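Side-chain contacts in solute-binding protein (Thermoactinomyces vulgaris, PDB 2ZYO), which binds cyclodextrins and maltodextrins, here in complex with maltotetraose, and probably delivers them to a membrane transporter for uptake: residues A[303-306]-A[307-310]; A[157-160]-A[161-164]; A[54-58]-A[59-63]; A[99-102]-A[103-107]. All blocks are in the same frame, centred on the assembly; numbering follows the deposited sequence.

Contact 1 of 4, residues A[303-306]-A[307-310]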
ATOM      1  N   LEU A 303       9.494  -1.026 -19.203  1.00  7.22           N
ATOM      2  CA  LEU A 303       9.791  -0.401 -17.914  1.00  7.34           C
ATOM      3  C   LEU A 303       9.559  -1.330 -16.722  1.00  7.53           C
ATOM      4  O   LEU A 303       9.961  -1.010 -15.604  1.00  6.91           O
ATOM      5  CB  LEU A 303       8.962   0.876 -17.729  1.00  8.34           C
ATOM      6  CG  LEU A 303       9.170   2.040 -18.704  1.00  9.98           C
ATOM      7  CD1 LEU A 303       8.147   3.130 -18.437  1.00 10.13           C
ATOM      8  CD2 LEU A 303      10.587   2.602 -18.624  1.00 10.44           C
ATOM      9  N   THR A 304       8.901  -2.464 -16.963  1.00  6.50           N
ATOM     10  CA  THR A 304       8.538  -3.390 -15.888  1.00  7.28           C
ATOM     11  C   THR A 304       9.108  -4.799 -16.085  1.00  7.59           C
ATOM     12  O   THR A 304       8.642  -5.762 -15.465  1.00  7.46           O
ATOM     13  CB  THR A 304       7.003  -3.480 -15.702  1.00  6.60           C
ATOM     14  OG1 THR A 304       6.390  -3.889 -16.933  1.00  8.28           O
ATOM     15  CG2 THR A 304       6.426  -2.135 -15.272  1.00  6.55           C
ATOM     16  N   SER A 305      10.121  -4.911 -16.942  1.00  8.59           N
ATOM     17  CA  SER A 305      10.781  -6.192 -17.187  1.00  9.11           C
ATOM     18  C   SER A 305      11.574  -6.627 -15.961  1.00  9.73           C
ATOM     19  O   SER A 305      11.816  -5.830 -15.049  1.00  9.58           O
ATOM     20  CB  SER A 305      11.724  -6.074 -18.383  1.00  9.39           C
ATOM     21  OG  SER A 305      12.847  -5.279 -18.046  1.00 10.84           O
ATOM     22  N   LYS A 306      11.995  -7.890 -15.948  1.00  9.78           N
ATOM     23  CA  LYS A 306      12.847  -8.394 -14.873  1.00 10.06           C
ATOM     24  C   LYS A 306      14.093  -7.519 -14.695  1.00 11.00           C
ATOM     25  O   LYS A 306      14.422  -7.126 -13.578  1.00 12.07           O
ATOM     26  CB  LYS A 306      13.237  -9.853 -15.130  1.00 11.22           C
ATOM     27  CG  LYS A 306      13.992 -10.502 -13.976  1.00 13.77           C
ATOM     28  CD  LYS A 306      14.377 -11.937 -14.306  1.00 16.69           C
ATOM     29  CE  LYS A 306      15.366 -12.489 -13.284  1.00 20.78           C
ATOM     30  NZ  LYS A 306      15.831 -13.867 -13.617  1.00 24.10           N
ATOM     31  N   GLU A 307      14.755  -7.198 -15.806  1.00 11.36           N
ATOM     32  CA  GLU A 307      15.953  -6.361 -15.789  1.00 12.51           C
ATOM     33  C   GLU A 307      15.676  -4.955 -15.251  1.00 11.05           C
ATOM     34  O   GLU A 307      16.431  -4.446 -14.419  1.00 12.08           O
ATOM     35  CB  GLU A 307      16.561  -6.276 -17.194  1.00 13.89           C
ATOM     36  CG  GLU A 307      17.942  -5.635 -17.240  1.00 19.29           C
ATOM     37  CD  GLU A 307      18.474  -5.440 -18.653  1.00 20.13           C
ATOM     38  OE1 GLU A 307      17.735  -5.690 -19.632  1.00 22.26           O
ATOM     39  OE2 GLU A 307      19.646  -5.031 -18.783  1.00 22.63           O
ATOM     40  N   ALA A 308      14.601  -4.334 -15.734  1.00 11.31           N
ATOM     41  CA  ALA A 308      14.253  -2.970 -15.333  1.00  9.85           C
ATOM     42  C   ALA A 308      13.886  -2.875 -13.855  1.00 10.13           C
ATOM     43  O   ALA A 308      14.300  -1.940 -13.172  1.00  9.61           O
ATOM     44  CB  ALA A 308      13.123  -2.421 -16.202  1.00  9.80           C
ATOM     45  N   LEU A 309      13.123  -3.851 -13.365  1.00  9.92           N
ATOM     46  CA  LEU A 309      12.677  -3.836 -11.972  1.00  8.95           C
ATOM     47  C   LEU A 309      13.753  -4.276 -10.975  1.00  9.04           C
ATOM     48  O   LEU A 309      13.735  -3.847  -9.819  1.00 10.01           O
ATOM     49  CB  LEU A 309      11.379  -4.634 -11.790  1.00  7.65           C
ATOM     50  CG  LEU A 309      10.122  -4.044 -12.445  1.00  8.28           C
ATOM     51  CD1 LEU A 309       8.900  -4.896 -12.145  1.00  9.12           C
ATOM     52  CD2 LEU A 309       9.877  -2.597 -12.020  1.00 10.21           C
ATOM     53  N   ALA A 310      14.685  -5.121 -11.419  1.00  9.11           N
ATOM     54  CA  ALA A 310      15.859  -5.455 -10.610  1.00  9.53           C
ATOM     55  C   ALA A 310      16.662  -4.183 -10.366  1.00 10.20           C
ATOM     56  O   ALA A 310      17.043  -3.882  -9.232  1.00 10.34           O
ATOM     57  CB  ALA A 310      16.716  -6.503 -11.300  1.00 10.53           C
TER
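Leu309 lays its isobutyl fork over one face of the flat Thr304-Ser305 peptide group. The CD1 methyl of Leu309 stands above that plane near its oxygen edge, 3.4 Å from Thr304 O, and the CD2 methyl of Leu309 lies 3.9 Å from Leu303 O. The next carbonyls are taken by backbone bonds, Leu309 N to Ser305 O at 2.9 Å and Ala310 N to Lys306 O at 3.0 Å. Ser305 is the N-cap of helix 306-316. Its hydroxyl oxygen stands between its own N and carbonyl carbon (chi1 71°), which turns OG forward to the first turn, where Ser305 OG accepts a bond from Ala308 N at 3.1 Å with an angle of 163° at the hydrogen. The methyl of Ala308 sits beside that bond, with CB 3.4 Å from Ser305 OG and 3.5 Å from Leu303 O, and the side chain of Trp39 on helix 30-47 touches it. Lys306 leaves the opening turn as a fully stretched chain, which carries its NZ out to a salt bridge with Glu324, while Leu325 on the neighbouring helix 323-326 packs against Leu309 and Ala310.

Contact 2 of 4, residues A[157-160]-A[161-164]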
ATOM      1  N   ASN A 157       5.972  -5.010  28.730  1.00 12.00           N
ATOM      2  CA  ASN A 157       7.059  -4.062  28.464  1.00 12.28           C
ATOM      3  C   ASN A 157       6.663  -2.607  28.175  1.00 12.33           C
ATOM      4  O   ASN A 157       7.526  -1.725  28.163  1.00 13.71           O
ATOM      5  CB  ASN A 157       7.958  -4.593  27.340  1.00 12.90           C
ATOM      6  CG  ASN A 157       8.668  -5.881  27.719  1.00 14.38           C
ATOM      7  OD1 ASN A 157       8.431  -6.932  27.123  1.00 18.95           O
ATOM      8  ND2 ASN A 157       9.537  -5.805  28.718  1.00 11.78           N
ATOM      9  N   ASN A 158       5.377  -2.352  27.938  1.00 12.22           N
ATOM     10  CA  ASN A 158       4.927  -0.990  27.635  1.00 12.44           C
ATOM     11  C   ASN A 158       4.844  -0.114  28.883  1.00 14.52           C
ATOM     12  O   ASN A 158       4.065  -0.389  29.799  1.00 14.69           O
ATOM     13  CB  ASN A 158       3.595  -0.993  26.869  1.00 12.55           C
ATOM     14  CG  ASN A 158       3.744  -1.452  25.419  1.00 11.75           C
ATOM     15  OD1 ASN A 158       4.829  -1.822  24.974  1.00  9.45           O
ATOM     16  ND2 ASN A 158       2.642  -1.425  24.677  1.00  9.92           N
ATOM     17  N   LYS A 159       5.673   0.930  28.908  1.00 15.54           N
ATOM     18  CA  LYS A 159       5.765   1.857  30.038  1.00 17.53           C
ATOM     19  C   LYS A 159       5.629   3.301  29.549  1.00 18.36           C
ATOM     20  O   LYS A 159       6.638   3.979  29.331  1.00 19.24           O
ATOM     21  CB  LYS A 159       7.103   1.685  30.769  1.00 20.38           C
ATOM     22  CG  LYS A 159       7.317   0.329  31.424  1.00 20.39           C
ATOM     23  CD  LYS A 159       8.731   0.192  31.983  1.00 24.00           C
ATOM     24  CE  LYS A 159       9.738  -0.174  30.900  1.00 25.78           C
ATOM     25  NZ  LYS A 159      11.105  -0.406  31.457  1.00 28.38           N
ATOM     26  N   PRO A 160       4.381   3.779  29.378  1.00 19.06           N
ATOM     27  CA  PRO A 160       4.121   5.127  28.857  1.00 21.55           C
ATOM     28  C   PRO A 160       4.745   6.261  29.677  1.00 23.93           C
ATOM     29  O   PRO A 160       5.114   7.291  29.109  1.00 25.52           O
ATOM     30  CB  PRO A 160       2.589   5.229  28.874  1.00 21.93           C
ATOM     31  CG  PRO A 160       2.128   4.149  29.793  1.00 21.97           C
ATOM     32  CD  PRO A 160       3.131   3.053  29.666  1.00 20.15           C
ATOM     33  N   ASP A 161       4.870   6.064  30.991  1.00 26.01           N
ATOM     34  CA  ASP A 161       5.445   7.075  31.888  1.00 28.28           C
ATOM     35  C   ASP A 161       6.925   7.349  31.629  1.00 28.52           C
ATOM     36  O   ASP A 161       7.425   8.433  31.938  1.00 29.70           O
ATOM     37  CB  ASP A 161       5.245   6.672  33.353  1.00 30.25           C
ATOM     38  CG  ASP A 161       3.813   6.851  33.819  1.00 33.28           C
ATOM     39  OD1 ASP A 161       3.272   7.971  33.693  1.00 35.75           O
ATOM     40  OD2 ASP A 161       3.229   5.871  34.322  1.00 35.20           O
ATOM     41  N   GLU A 162       7.616   6.365  31.059  1.00 28.14           N
ATOM     42  CA  GLU A 162       9.047   6.475  30.791  1.00 28.68           C
ATOM     43  C   GLU A 162       9.337   6.531  29.292  1.00 27.69           C
ATOM     44  O   GLU A 162      10.501   6.513  28.875  1.00 27.69           O
ATOM     45  CB  GLU A 162       9.803   5.317  31.453  1.00 29.94           C
ATOM     46  CG  GLU A 162       9.711   5.312  32.980  1.00 33.27           C
ATOM     47  CD  GLU A 162      10.463   4.159  33.630  1.00 35.18           C
ATOM     48  OE1 GLU A 162      10.513   3.057  33.042  1.00 36.97           O
ATOM     49  OE2 GLU A 162      10.998   4.356  34.742  1.00 37.28           O
ATOM     50  N   GLN A 163       8.270   6.609  28.495  1.00 26.99           N
ATOM     51  CA  GLN A 163       8.353   6.656  27.031  1.00 26.78           C
ATOM     52  C   GLN A 163       9.108   5.450  26.464  1.00 24.68           C
ATOM     53  O   GLN A 163       9.837   5.565  25.474  1.00 25.76           O
ATOM     54  CB  GLN A 163       8.983   7.977  26.554  1.00 28.74           C
ATOM     55  CG  GLN A 163       8.314   9.238  27.100  1.00 32.70           C
ATOM     56  CD  GLN A 163       6.887   9.415  26.609  1.00 34.93           C
ATOM     57  OE1 GLN A 163       6.569   9.111  25.459  1.00 36.33           O
ATOM     58  NE2 GLN A 163       6.019   9.915  27.483  1.00 37.21           N
ATOM     59  N   LYS A 164       8.925   4.300  27.109  1.00 21.80           N
ATOM     60  CA  LYS A 164       9.554   3.049  26.694  1.00 19.44           C
ATOM     61  C   LYS A 164       8.465   2.035  26.365  1.00 16.59           C
ATOM     62  O   LYS A 164       7.488   1.904  27.104  1.00 15.59           O
ATOM     63  CB  LYS A 164      10.468   2.517  27.806  1.00 22.03           C
ATOM     64  CG  LYS A 164      11.688   1.730  27.321  1.00 26.46           C
ATOM     65  CD  LYS A 164      11.342   0.290  26.968  1.00 29.24           C
ATOM     66  CE  LYS A 164      12.389  -0.344  26.066  1.00 30.06           C
ATOM     67  NZ  LYS A 164      11.887  -1.606  25.448  1.00 30.77           N
TER
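Lys159 and Lys164 face each other as an antiparallel hydrogen-bonded pair, and the tight part of the contact is their backbone. Lys159 N gives a short bond of 2.7 Å to Lys164 O. In return Lys159 O is gripped twice, by Lys164 N at 3.2 Å and by Glu162 N at 3.1 Å, the two donors coming from opposite faces of its carbonyl plane. A weak bond from Gln163 N to Pro160 O finishes the turn. Gln163 takes a positive phi of 57°, and with Lys164 it faces the single residue Lys159, which makes this a G1 beta bulge. The turn carries the chain from helix 147-157 into strand 165-169; Asn158 ties its base to that strand through Gly166 and Val167.

The outer side is looser, with the side chains of Lys159 and Glu162 exposed at the surface. Lys159 CD lies 3.5 Å from Glu162 OE1 where the two side chains cross; the bend at chi3 (-81°) then turns Lys159 CE toward Lys164, 4.2 Å from Lys164 CB. Lys159 NZ stays 3.9 Å from Glu162 OE1, a long salt bridge, and Lys159 NZ and Lys164 NZ are 6.2 Å apart. The backbone bonds therefore set the shape of the turn, while the long, exposed ion pair probably adds little strength.

Contact 3 of 4, residues A[54-58]-A[59-63]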
ATOM      1  N   VAL A  54       8.655  13.449 -17.441  1.00 10.65           N
ATOM      2  CA  VAL A  54       8.298  14.720 -16.815  1.00 10.95           C
ATOM      3  C   VAL A  54       8.087  14.502 -15.315  1.00 10.80           C
ATOM      4  O   VAL A  54       7.367  13.582 -14.924  1.00 10.25           O
ATOM      5  CB  VAL A  54       7.009  15.315 -17.446  1.00 11.92           C
ATOM      6  CG1 VAL A  54       6.674  16.683 -16.847  1.00 12.97           C
ATOM      7  CG2 VAL A  54       7.149  15.423 -18.961  1.00 12.14           C
ATOM      8  N   PRO A  55       8.728  15.331 -14.470  1.00 10.45           N
ATOM      9  CA  PRO A  55       8.517  15.225 -13.026  1.00 10.51           C
ATOM     10  C   PRO A  55       7.131  15.706 -12.595  1.00 10.31           C
ATOM     11  O   PRO A  55       6.815  16.890 -12.731  1.00 11.77           O
ATOM     12  CB  PRO A  55       9.607  16.130 -12.445  1.00 11.61           C
ATOM     13  CG  PRO A  55       9.872  17.134 -13.511  1.00 12.78           C
ATOM     14  CD  PRO A  55       9.703  16.387 -14.808  1.00 11.07           C
ATOM     15  N   VAL A  56       6.315  14.778 -12.099  1.00 10.42           N
ATOM     16  CA  VAL A  56       5.012  15.098 -11.509  1.00 11.15           C
ATOM     17  C   VAL A  56       4.788  14.215 -10.285  1.00 12.43           C
ATOM     18  O   VAL A  56       4.894  12.985 -10.366  1.00 12.20           O
ATOM     19  CB  VAL A  56       3.822  14.902 -12.493  1.00 11.76           C
ATOM     20  CG1 VAL A  56       2.533  15.430 -11.872  1.00 12.69           C
ATOM     21  CG2 VAL A  56       4.072  15.594 -13.832  1.00 11.39           C
ATOM     22  N   ALA A  57       4.479  14.846  -9.154  1.00 13.86           N
ATOM     23  CA  ALA A  57       4.256  14.132  -7.901  1.00 14.55           C
ATOM     24  C   ALA A  57       3.156  13.092  -8.064  1.00 12.73           C
ATOM     25  O   ALA A  57       2.138  13.357  -8.703  1.00 13.59           O
ATOM     26  CB  ALA A  57       3.902  15.107  -6.796  1.00 15.72           C
ATOM     27  N   LEU A  58       3.374  11.912  -7.492  1.00 13.69           N
ATOM     28  CA  LEU A  58       2.426  10.801  -7.602  1.00 14.04           C
ATOM     29  C   LEU A  58       0.979  11.207  -7.335  1.00 13.75           C
ATOM     30  O   LEU A  58       0.093  10.931  -8.146  1.00 13.36           O
ATOM     31  CB  LEU A  58       2.835   9.652  -6.673  1.00 17.62           C
ATOM     32  CG  LEU A  58       3.606   8.447  -7.226  1.00 21.61           C
ATOM     33  CD1 LEU A  58       4.502   8.775  -8.417  1.00 21.89           C
ATOM     34  CD2 LEU A  58       4.409   7.813  -6.103  1.00 24.15           C
ATOM     35  N   LEU A  59       0.747  11.886  -6.214  1.00 14.38           N
ATOM     36  CA  LEU A  59      -0.610  12.240  -5.804  1.00 14.72           C
ATOM     37  C   LEU A  59      -1.164  13.490  -6.494  1.00 15.37           C
ATOM     38  O   LEU A  59      -2.269  13.937  -6.182  1.00 17.56           O
ATOM     39  CB  LEU A  59      -0.706  12.357  -4.275  1.00 16.24           C
ATOM     40  CG  LEU A  59      -0.467  11.069  -3.475  1.00 17.18           C
ATOM     41  CD1 LEU A  59      -0.577  11.339  -1.984  1.00 18.25           C
ATOM     42  CD2 LEU A  59      -1.419   9.940  -3.891  1.00 17.23           C
ATOM     43  N   LYS A  60      -0.399  14.034  -7.438  1.00 14.12           N
ATOM     44  CA  LYS A  60      -0.851  15.160  -8.256  1.00 13.64           C
ATOM     45  C   LYS A  60      -1.148  14.752  -9.697  1.00 13.25           C
ATOM     46  O   LYS A  60      -1.753  15.517 -10.452  1.00 13.76           O
ATOM     47  CB  LYS A  60       0.184  16.286  -8.237  1.00 15.06           C
ATOM     48  CG  LYS A  60       0.290  16.992  -6.899  1.00 18.33           C
ATOM     49  CD  LYS A  60       1.060  18.290  -7.025  1.00 21.74           C
ATOM     50  CE  LYS A  60       1.214  18.971  -5.675  1.00 22.72           C
ATOM     51  NZ  LYS A  60      -0.085  19.457  -5.127  1.00 24.72           N
ATOM     52  N   GLN A  61      -0.731  13.544 -10.069  1.00 12.19           N
ATOM     53  CA  GLN A  61      -0.833  13.087 -11.457  1.00 11.97           C
ATOM     54  C   GLN A  61      -2.266  12.916 -11.953  1.00 11.64           C
ATOM     55  O   GLN A  61      -2.572  13.255 -13.097  1.00 12.08           O
ATOM     56  CB  GLN A  61      -0.041  11.796 -11.664  1.00 10.90           C
ATOM     57  CG  GLN A  61       1.465  12.002 -11.674  1.00 11.30           C
ATOM     58  CD  GLN A  61       2.227  10.830 -12.261  1.00 10.21           C
ATOM     59  OE1 GLN A  61       1.686  10.042 -13.040  1.00 10.70           O
ATOM     60  NE2 GLN A  61       3.496  10.716 -11.896  1.00 10.96           N
ATOM     61  N   GLN A  62      -3.135  12.388 -11.094  1.00 14.12           N
ATOM     62  CA  GLN A  62      -4.530  12.163 -11.458  1.00 15.30           C
ATOM     63  C   GLN A  62      -5.229  13.487 -11.784  1.00 15.52           C
ATOM     64  O   GLN A  62      -5.909  13.603 -12.808  1.00 16.61           O
ATOM     65  CB  GLN A  62      -5.261  11.397 -10.350  1.00 16.76           C
ATOM     66  CG  GLN A  62      -6.469  10.616 -10.836  1.00 18.26           C
ATOM     67  CD  GLN A  62      -6.990   9.598  -9.832  1.00 18.60           C
ATOM     68  OE1 GLN A  62      -6.239   9.051  -9.020  1.00 20.86           O
ATOM     69  NE2 GLN A  62      -8.284   9.322  -9.903  1.00 19.82           N
ATOM     70  N   GLU A  63      -5.036  14.486 -10.922  1.00 16.19           N
ATOM     71  CA  GLU A  63      -5.580  15.827 -11.140  1.00 17.57           C
ATOM     72  C   GLU A  63      -4.992  16.493 -12.385  1.00 16.30           C
ATOM     73  O   GLU A  63      -5.719  17.125 -13.156  1.00 17.81           O
ATOM     74  CB  GLU A  63      -5.348  16.709  -9.908  1.00 21.52           C
ATOM     75  CG  GLU A  63      -6.261  16.391  -8.730  1.00 27.83           C
ATOM     76  CD  GLU A  63      -5.721  16.906  -7.405  1.00 31.06           C
ATOM     77  OE1 GLU A  63      -4.566  16.573  -7.053  1.00 32.11           O
ATOM     78  OE2 GLU A  63      -6.457  17.635  -6.706  1.00 33.97           O
TER
HETATM   79  O   HOH W   1      -2.575  11.407  -8.481  1.00 15.10           O
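Gln61 reaches back from the first turn of helix 61-71 over the chain that leaves strand 50-55. Its CB rests 3.6 Å from Leu58 O. CG goes deeper, 3.3 Å from Ala57 O and 3.6 Å from CG1 of Val56, whose side chain it crosses at a slant. From there the chain runs extended (chi2 -164°) and carries the amide out to the Val56 carbonyl. NE2 donates to Val56 O at 3.1 Å with 166° at the hydrogen; the acceptor lies in the plane of the glutamine amide, though NE2 itself stands above the plane of the carbonyl. Leu58 runs alongside, Leu58 CD1 lying 4.1 Å from Gln61 NE2, and Gln61 OE1 accepts from Thr79 N on strand 77-81. A leucine in its place would probably leave Val56 O and Thr79 N both without their mate, at a buried spot.

The turn itself closes by Lys60 N to Ala57 O, 2.9 Å, and a water links Leu58 O to Gln62 N. One amide thus serves a carbonyl of the loop just past strand 50-55 and an N-H of strand 77-81: with both ends bonded its rotation is fixed, and that loop, the helix start and strand 77-81 are joined through one side chain.

Contact 4 of 4, residues A[99-102]-A[103-107]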
ATOM      1  N   VAL A  99      -2.484  -7.042 -22.713  1.00 11.84           N
ATOM      2  CA  VAL A  99      -1.319  -7.919 -22.670  1.00 12.07           C
ATOM      3  C   VAL A  99      -1.776  -9.355 -22.440  1.00 11.96           C
ATOM      4  O   VAL A  99      -2.856  -9.588 -21.889  1.00 12.20           O
ATOM      5  CB  VAL A  99      -0.299  -7.501 -21.567  1.00 12.21           C
ATOM      6  CG1 VAL A  99       0.282  -6.122 -21.857  1.00 12.50           C
ATOM      7  CG2 VAL A  99      -0.931  -7.540 -20.174  1.00 11.37           C
ATOM      8  N   ASP A 100      -0.956 -10.311 -22.867  1.00 11.69           N
ATOM      9  CA  ASP A 100      -1.272 -11.727 -22.707  1.00 12.68           C
ATOM     10  C   ASP A 100      -1.164 -12.141 -21.246  1.00 13.05           C
ATOM     11  O   ASP A 100      -0.507 -11.466 -20.450  1.00 11.74           O
ATOM     12  CB  ASP A 100      -0.328 -12.588 -23.552  1.00 15.35           C
ATOM     13  CG  ASP A 100      -0.373 -12.239 -25.030  1.00 18.45           C
ATOM     14  OD1 ASP A 100      -1.425 -11.767 -25.511  1.00 20.11           O
ATOM     15  OD2 ASP A 100       0.651 -12.449 -25.713  1.00 21.41           O
ATOM     16  N   ASN A 101      -1.803 -13.254 -20.899  1.00 13.11           N
ATOM     17  CA  ASN A 101      -1.718 -13.797 -19.543  1.00 14.01           C
ATOM     18  C   ASN A 101      -0.278 -14.088 -19.122  1.00 14.54           C
ATOM     19  O   ASN A 101       0.063 -13.970 -17.943  1.00 14.74           O
ATOM     20  CB  ASN A 101      -2.583 -15.053 -19.401  1.00 15.78           C
ATOM     21  CG  ASN A 101      -2.726 -15.506 -17.956  1.00 14.03           C
ATOM     22  OD1 ASN A 101      -2.309 -16.608 -17.598  1.00 20.32           O
ATOM     23  ND2 ASN A 101      -3.306 -14.654 -17.117  1.00 13.88           N
ATOM     24  N   SER A 102       0.562 -14.448 -20.093  1.00 15.02           N
ATOM     25  CA  SER A 102       1.982 -14.708 -19.844  1.00 15.44           C
ATOM     26  C   SER A 102       2.693 -13.471 -19.299  1.00 14.85           C
ATOM     27  O   SER A 102       3.614 -13.585 -18.489  1.00 15.46           O
ATOM     28  CB  SER A 102       2.676 -15.198 -21.119  1.00 16.57           C
ATOM     29  OG  SER A 102       2.713 -14.188 -22.112  1.00 18.22           O
ATOM     30  N   VAL A 103       2.259 -12.296 -19.751  1.00 13.51           N
ATOM     31  CA  VAL A 103       2.798 -11.023 -19.266  1.00 12.75           C
ATOM     32  C   VAL A 103       2.339 -10.756 -17.829  1.00 12.68           C
ATOM     33  O   VAL A 103       3.147 -10.376 -16.979  1.00 12.51           O
ATOM     34  CB  VAL A 103       2.403  -9.841 -20.190  1.00 11.81           C
ATOM     35  CG1 VAL A 103       2.959  -8.526 -19.654  1.00 11.15           C
ATOM     36  CG2 VAL A 103       2.893 -10.081 -21.618  1.00 12.42           C
ATOM     37  N   LYS A 104       1.048 -10.965 -17.563  1.00 12.23           N
ATOM     38  CA  LYS A 104       0.504 -10.847 -16.208  1.00 13.36           C
ATOM     39  C   LYS A 104       1.249 -11.772 -15.253  1.00 12.31           C
ATOM     40  O   LYS A 104       1.578 -11.383 -14.129  1.00 12.06           O
ATOM     41  CB  LYS A 104      -0.989 -11.192 -16.182  1.00 13.79           C
ATOM     42  CG  LYS A 104      -1.907 -10.124 -16.760  1.00 16.35           C
ATOM     43  CD  LYS A 104      -3.383 -10.456 -16.527  1.00 17.96           C
ATOM     44  CE  LYS A 104      -3.772 -10.384 -15.049  1.00 21.47           C
ATOM     45  NZ  LYS A 104      -5.148 -10.911 -14.808  1.00 23.61           N
ATOM     46  N   ASN A 105       1.526 -12.989 -15.721  1.00 13.44           N
ATOM     47  CA  ASN A 105       2.177 -14.014 -14.907  1.00 14.32           C
ATOM     48  C   ASN A 105       3.653 -13.751 -14.588  1.00 13.59           C
ATOM     49  O   ASN A 105       4.275 -14.519 -13.854  1.00 14.44           O
ATOM     50  CB  ASN A 105       1.992 -15.398 -15.536  1.00 17.43           C
ATOM     51  CG  ASN A 105       0.575 -15.930 -15.377  1.00 19.55           C
ATOM     52  OD1 ASN A 105      -0.181 -15.494 -14.504  1.00 23.95           O
ATOM     53  ND2 ASN A 105       0.215 -16.890 -16.217  1.00 22.84           N
ATOM     54  N   GLN A 106       4.210 -12.678 -15.147  1.00 12.51           N
ATOM     55  CA  GLN A 106       5.536 -12.203 -14.748  1.00 11.08           C
ATOM     56  C   GLN A 106       5.478 -11.665 -13.322  1.00 11.15           C
ATOM     57  O   GLN A 106       6.493 -11.604 -12.627  1.00  9.92           O
ATOM     58  CB  GLN A 106       6.022 -11.081 -15.668  1.00 11.34           C
ATOM     59  CG  GLN A 106       6.244 -11.462 -17.127  1.00 11.59           C
ATOM     60  CD  GLN A 106       6.386 -10.245 -18.034  1.00 13.44           C
ATOM     61  OE1 GLN A 106       6.559  -9.115 -17.567  1.00 13.13           O
ATOM     62  NE2 GLN A 106       6.313 -10.475 -19.340  1.00 11.67           N
ATOM     63  N   PHE A 107       4.277 -11.284 -12.894  1.00 10.88           N
ATOM     64  CA  PHE A 107       4.097 -10.542 -11.654  1.00 10.03           C
ATOM     65  C   PHE A 107       3.279 -11.296 -10.619  1.00 10.06           C
ATOM     66  O   PHE A 107       2.480 -12.174 -10.957  1.00 10.65           O
ATOM     67  CB  PHE A 107       3.441  -9.189 -11.944  1.00  9.58           C
ATOM     68  CG  PHE A 107       4.160  -8.381 -12.983  1.00  8.91           C
ATOM     69  CD1 PHE A 107       5.304  -7.664 -12.652  1.00  8.23           C
ATOM     70  CD2 PHE A 107       3.700  -8.345 -14.297  1.00  9.33           C
ATOM     71  CE1 PHE A 107       5.980  -6.918 -13.615  1.00  8.34           C
ATOM     72  CE2 PHE A 107       4.368  -7.604 -15.265  1.00  8.34           C
ATOM     73  CZ  PHE A 107       5.510  -6.887 -14.922  1.00 10.07           C
TER
HETATM   74  O   HOH W   2      -3.794 -13.910 -14.360  1.00 34.93           O
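Val99 opens the segment by packing on Val103, the two side chains crossing at about a right angle with CB to CB at 3.8 Å. Val103 turns CG1 anti to its own N (chi1 179°), which puts that methyl 4.0 Å from Val99 CG2. Asp100 comes next, at the N-cap position, and works through its backbone: its carbonyl O accepts from Val103 N at 3.0 Å and more weakly from Lys104 N, while its carboxylate makes no capping bond. Asn101 follows. Its O takes Asn105 N at 2.8 Å, and its OD1 takes a weak, bent bond from Asn105 ND2 at 2.9 Å (119° at the hydrogen), the two amide planes being 81° apart. Its ND2 gives to a water that Lys104 NZ also reaches, weakly. Ser102 ends the segment, with its carbonyl O 3.6 Å from CG of Gln106. With an alanine in place of Val103 both methyls are gone, which is likely to open a gap beside Val99 and Gln301 of helix 293-302. The whole is a short helix, 101-104, whose last residue, Lys104, also begins a type I beta turn to Phe107.

Along the chain the order is contact 3, contact 4, contact 2, contact 1. Contacts 1 and 4 are neighbours, with centres about 14 Å apart, and they touch: the Phe107 ring brings CZ to 3.4 Å from Thr304 O and also packs on Leu309. Contact 3 lies further off, its centre about 22 Å from that of contact 1, but strand 77-81, which it meets, shares a mixed sheet with strands 120-136 and 278-287, which contacts 4 and 1 meet. Contact 2 stands apart, about 45 Å from contact 1 between centres and across the centre of the chain, consistent with the two-lobed shape of solute-binding proteins, between whose lobes the sugar binds.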